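Local coordinates for putative phage endolysin (Salmonella enterica subsp. enterica serovar Typhimurium, PDB 4EVX), which probably hydrolyses the beta-1,4 linkages of peptidoglycan between N-acetylmuramic acid and N-acetylglucosamine, as a phage-type lysozyme of glycosyl hydrolase family 24, at residues Ile68-Gln71 and Asn72-Glu76; Ala57-Leu60 and Asp61-Ser65. One frame throughout, in Å; residues are numbered along the deposited sequence.

Contact 1. Residues Ile68-Gln71 and Asn72-Glu76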
loop_
_atom_site.group_PDB
_atom_site.type_symbol
_atom_site.label_atom_id
_atom_site.label_comp_id
_atom_site.label_asym_id
_atom_site.label_seq_id
_atom_site.Cartn_x
_atom_site.Cartn_y
_atom_site.Cartn_z
ATOM N N ILE A 68 -6.434 -15.706 -0.897
ATOM C CA ILE A 68 -6.679 -16.592 0.232
ATOM C C ILE A 68 -5.732 -16.267 1.404
ATOM O O ILE A 68 -6.120 -16.232 2.587
ATOM C CB ILE A 68 -6.565 -18.073 -0.232
ATOM C CG1 ILE A 68 -7.797 -18.400 -1.060
ATOM C CG2 ILE A 68 -6.476 -18.997 0.978
ATOM C CD1 ILE A 68 -7.625 -19.617 -1.937
ATOM N N LEU A 69 -4.450 -15.970 1.062
ATOM C CA LEU A 69 -3.485 -15.653 2.097
ATOM C C LEU A 69 -3.703 -14.253 2.630
ATOM O O LEU A 69 -3.388 -14.003 3.804
ATOM C CB LEU A 69 -2.068 -15.835 1.529
ATOM C CG LEU A 69 -1.708 -17.272 1.150
ATOM C CD1 LEU A 69 -0.288 -17.354 0.574
ATOM C CD2 LEU A 69 -1.825 -18.231 2.364
ATOM N N LEU A 70 -4.291 -13.359 1.848
ATOM C CA LEU A 70 -4.554 -11.991 2.356
ATOM C C LEU A 70 -5.599 -12.059 3.385
ATOM O O LEU A 70 -5.517 -11.439 4.469
ATOM C CB LEU A 70 -4.992 -11.094 1.171
ATOM C CG LEU A 70 -5.233 -9.654 1.404
ATOM C CD1 LEU A 70 -3.957 -8.955 1.771
ATOM C CD2 LEU A 70 -5.727 -9.042 0.148
ATOM N N GLN A 71 -6.606 -12.872 3.093
ATOM C CA GLN A 71 -7.738 -13.085 3.986
ATOM C C GLN A 71 -7.250 -13.463 5.292
ATOM O O GLN A 71 -7.727 -12.993 6.326
ATOM C CB GLN A 71 -8.682 -14.247 3.461
ATOM C CG GLN A 71 -10.001 -14.413 4.266
ATOM C CD GLN A 71 -11.254 -13.894 3.586
ATOM O OE1 GLN A 71 -11.989 -13.063 4.151
ATOM N NE2 GLN A 71 -11.552 -14.401 2.376
ATOM N N ASN A 72 -6.245 -14.304 5.305
ATOM C CA ASN A 72 -5.763 -14.723 6.594
ATOM C C ASN A 72 -4.906 -13.711 7.329
ATOM O O ASN A 72 -4.864 -13.882 8.523
ATOM C CB ASN A 72 -5.062 -16.082 6.496
ATOM C CG ASN A 72 -5.146 -16.911 7.812
ATOM O OD1 ASN A 72 -6.052 -16.808 8.641
ATOM N ND2 ASN A 72 -4.094 -17.530 8.163
ATOM N N CYS A 73 -4.218 -12.694 6.670
ATOM C CA CYS A 73 -3.451 -11.508 7.204
ATOM C C CYS A 73 -4.386 -10.336 7.633
ATOM O O CYS A 73 -4.063 -9.550 8.565
ATOM C CB CYS A 73 -2.446 -11.031 6.117
ATOM S SG CYS A 73 -1.706 -9.349 6.329
ATOM N N LEU A 74 -5.512 -10.163 6.909
ATOM C CA LEU A 74 -6.482 -9.077 7.108
ATOM C C LEU A 74 -7.851 -9.745 7.314
ATOM O O LEU A 74 -8.776 -9.653 6.496
ATOM C CB LEU A 74 -6.501 -8.106 5.966
ATOM C CG LEU A 74 -5.158 -7.396 5.650
ATOM C CD1 LEU A 74 -4.412 -8.137 4.613
ATOM C CD2 LEU A 74 -5.358 -6.054 5.075
ATOM N N PRO A 75 -8.006 -10.488 8.418
ATOM C CA PRO A 75 -9.229 -11.272 8.611
ATOM C C PRO A 75 -10.555 -10.495 8.637
ATOM O O PRO A 75 -11.591 -11.045 8.264
ATOM C CB PRO A 75 -8.959 -11.959 9.953
ATOM C CG PRO A 75 -7.952 -11.098 10.625
ATOM C CD PRO A 75 -7.045 -10.773 9.516
ATOM N N GLU A 76 -10.510 -9.236 8.981
ATOM C CA GLU A 76 -11.716 -8.429 9.046
ATOM C C GLU A 76 -11.964 -7.660 7.760
ATOM O O GLU A 76 -12.991 -6.986 7.666
ATOM C CB GLU A 76 -11.579 -7.427 10.201
ATOM C CG GLU A 76 -11.329 -8.089 11.528
ATOM C CD GLU A 76 -11.604 -7.210 12.720
ATOM O OE1 GLU A 76 -10.647 -6.638 13.284
ATOM O OE2 GLU A 76 -12.799 -7.022 13.036
#

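Contact 2. Residues Ala57-Leu60 and Asp61-Ser65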
loop_
_atom_site.group_PDB
_atom_site.type_symbol
_atom_site.label_atom_id
_atom_site.label_comp_id
_atom_site.label_asym_id
_atom_site.label_seq_id
_atom_site.Cartn_x
_atom_site.Cartn_y
_atom_site.Cartn_z
ATOM N N ALA A 57 -4.796 -19.020 -16.886
ATOM C CA ALA A 57 -5.057 -19.839 -15.715
ATOM C C ALA A 57 -4.009 -19.639 -14.631
ATOM O O ALA A 57 -4.335 -19.552 -13.452
ATOM C CB ALA A 57 -5.084 -21.305 -16.088
ATOM N N PHE A 58 -2.743 -19.525 -14.999
ATOM C CA PHE A 58 -1.720 -19.240 -13.984
ATOM C C PHE A 58 -1.902 -17.870 -13.330
ATOM O O PHE A 58 -1.661 -17.741 -12.117
ATOM C CB PHE A 58 -0.309 -19.291 -14.579
ATOM C CG PHE A 58 0.280 -20.653 -14.812
ATOM C CD1 PHE A 58 0.203 -21.634 -13.839
ATOM C CD2 PHE A 58 1.102 -20.881 -15.903
ATOM C CE1 PHE A 58 0.833 -22.873 -14.015
ATOM C CE2 PHE A 58 1.799 -22.077 -16.042
ATOM C CZ PHE A 58 1.625 -23.083 -15.103
ATOM N N LEU A 59 -2.369 -16.868 -14.089
ATOM C CA LEU A 59 -2.623 -15.544 -13.517
ATOM C C LEU A 59 -3.759 -15.650 -12.500
ATOM O O LEU A 59 -3.603 -15.199 -11.373
ATOM C CB LEU A 59 -2.970 -14.534 -14.577
ATOM C CG LEU A 59 -3.369 -13.152 -14.040
ATOM C CD1 LEU A 59 -2.246 -12.502 -13.277
ATOM C CD2 LEU A 59 -3.720 -12.228 -15.158
ATOM N N LEU A 60 -4.856 -16.321 -12.856
ATOM C CA LEU A 60 -5.954 -16.495 -11.892
ATOM C C LEU A 60 -5.487 -17.278 -10.712
ATOM O O LEU A 60 -5.905 -16.981 -9.599
ATOM C CB LEU A 60 -7.156 -17.191 -12.578
ATOM C CG LEU A 60 -7.814 -16.442 -13.677
ATOM C CD1 LEU A 60 -9.033 -17.195 -14.186
ATOM C CD2 LEU A 60 -8.261 -15.033 -13.211
ATOM N N ASP A 61 -4.638 -18.315 -10.903
ATOM C CA ASP A 61 -4.127 -19.107 -9.774
ATOM C C ASP A 61 -3.340 -18.209 -8.793
ATOM O O ASP A 61 -3.625 -18.212 -7.566
ATOM C CB ASP A 61 -3.279 -20.249 -10.354
ATOM C CG ASP A 61 -2.665 -21.231 -9.374
ATOM O OD1 ASP A 61 -2.992 -21.166 -8.206
ATOM O OD2 ASP A 61 -1.821 -22.001 -9.797
ATOM N N ASP A 62 -2.433 -17.374 -9.320
ATOM C CA ASP A 62 -1.609 -16.473 -8.536
ATOM C C ASP A 62 -2.483 -15.451 -7.819
ATOM O O ASP A 62 -2.278 -15.167 -6.632
ATOM C CB ASP A 62 -0.613 -15.760 -9.421
ATOM C CG ASP A 62 0.433 -16.704 -10.017
ATOM O OD1 ASP A 62 0.606 -17.805 -9.469
ATOM O OD2 ASP A 62 1.138 -16.279 -10.929
ATOM N N LEU A 63 -3.462 -14.896 -8.512
ATOM C CA LEU A 63 -4.319 -13.862 -7.840
ATOM C C LEU A 63 -5.157 -14.479 -6.708
ATOM O O LEU A 63 -5.280 -13.931 -5.626
ATOM C CB LEU A 63 -5.275 -13.185 -8.855
ATOM C CG LEU A 63 -4.608 -12.382 -9.924
ATOM C CD1 LEU A 63 -5.613 -11.909 -10.966
ATOM C CD2 LEU A 63 -3.810 -11.193 -9.358
ATOM N N ASN A 64 -5.719 -15.646 -6.943
ATOM C CA ASN A 64 -6.559 -16.284 -5.942
ATOM C C ASN A 64 -5.712 -16.802 -4.775
ATOM O O ASN A 64 -6.194 -16.785 -3.632
ATOM C CB ASN A 64 -7.385 -17.373 -6.611
ATOM C CG ASN A 64 -8.603 -16.774 -7.316
ATOM O OD1 ASN A 64 -9.567 -16.379 -6.651
ATOM N ND2 ASN A 64 -8.543 -16.497 -8.615
ATOM N N SER A 65 -4.485 -17.243 -5.008
ATOM C CA SER A 65 -3.618 -17.664 -3.900
ATOM C C SER A 65 -3.332 -16.494 -3.015
ATOM O O SER A 65 -3.472 -16.558 -1.808
ATOM C CB SER A 65 -2.310 -18.281 -4.409
ATOM O OG SER A 65 -2.607 -19.515 -5.033
#

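Contact 1. Residues Ile68-Gln71 and Asn72-Glu76
Leu70 and Leu74 meet one turn apart, where helix 52-73 runs out. The backbone bonds come first. Leu74 N gives Leu70 O a short hydrogen bond of 2.8 Å, with an N-H...O angle of 152°, whereas Cys73 N reaches Leu69 O at 3.3 Å. Asn72 N has just weak bonds, to Ile68 O and Leu69 O, and Cys73 N makes a further weak one to Leu70 O. Proline has no N-H to continue the series, so Gln71 O receives a CA-H...O contact from Pro75 CA at 3.2 Å instead.

Among the side chains, Leu74 CD1 comes beside Leu70 O at 3.5 Å and meets Leu70 CG at 3.6 Å, on the buried side where Leu70 also touches Ile87 and Met90 of helix 80-94 and Leu74 touches Leu86. CB of Cys73 lies 3.5 Å from Leu70 O; chi1 of 164° sets SG anti to the backbone N, and there it forms a disulfide with Cys66 of the second subunit. Leu69, Leu70 and Leu74 also pack on that subunit.

The whole is a helix C terminus in which the last turn loosens, a proline follows, and an interchain disulfide fixes the end at a subunit interface.

Contact 2. Residues Ala57-Leu60 and Asp61-Ser65
From Ala57 to Asn64 the backbone follows regular alpha-helical i to i+4 bonding, with Asp61 N to Ala57 O at 2.8 Å, and Asp62 N to Phe58 O and Leu63 N to Leu59 O each at 2.9 Å. This is the middle of helix 52-73, with an apolar face of Leu59 and Leu63, Asp62 on one flank and Asn64 on the other.

On the apolar face, Leu59 and Leu63 lie one turn apart and their branches cross at an oblique angle, Leu59 CG resting 4.0 Å from Leu63 CD1. Leu59 carries CG anti to its backbone N (chi1 175°), which, with chi2 at 62°, turns CD1 forward to Leu63. Phe91 of helix 80-94 touches both leucines, and Ile87 touches Leu63, so this face is the helix-helix seam.

On the first flank, the Asp62 carboxylate folds back over the preceding turn, its CG 3.1 Å from Phe58 O. Neither carboxylate oxygen bonds to that carbonyl; Asp62 OD2 is hydrogen-bonded to His39 ND1, and the His39 ring also stacks on Phe58.

Asn64 folds back as well, but donates to the backbone. Leu60 O lies close to the plane of the Asn64 amide, 10° out of it, with ND2 2.9 Å from that oxygen, while Asn64 N binds the same oxygen at 3.0 Å; the two donors reach Leu60 O from opposite faces of its carbonyl plane.

Following the chain from the N terminus, contact 2 comes first, within the middle of helix 52-73, and contact 1 comes next, where that helix ends. Both are local, built of contacts between residues about one turn apart, so neither closes a long loop; they stand in series, without nesting or crossing, and their centres are about 16 Å apart. What they share is helix 52-73 and its seam with helix 80-94: Ile87 touches Leu63 of contact 2 and Leu70 of contact 1. Their other attachments differ. Contact 2 joins the helix to His39 of the small two-stranded sheet and to the N-terminal segment, whereas contact 1 joins it to the second subunit.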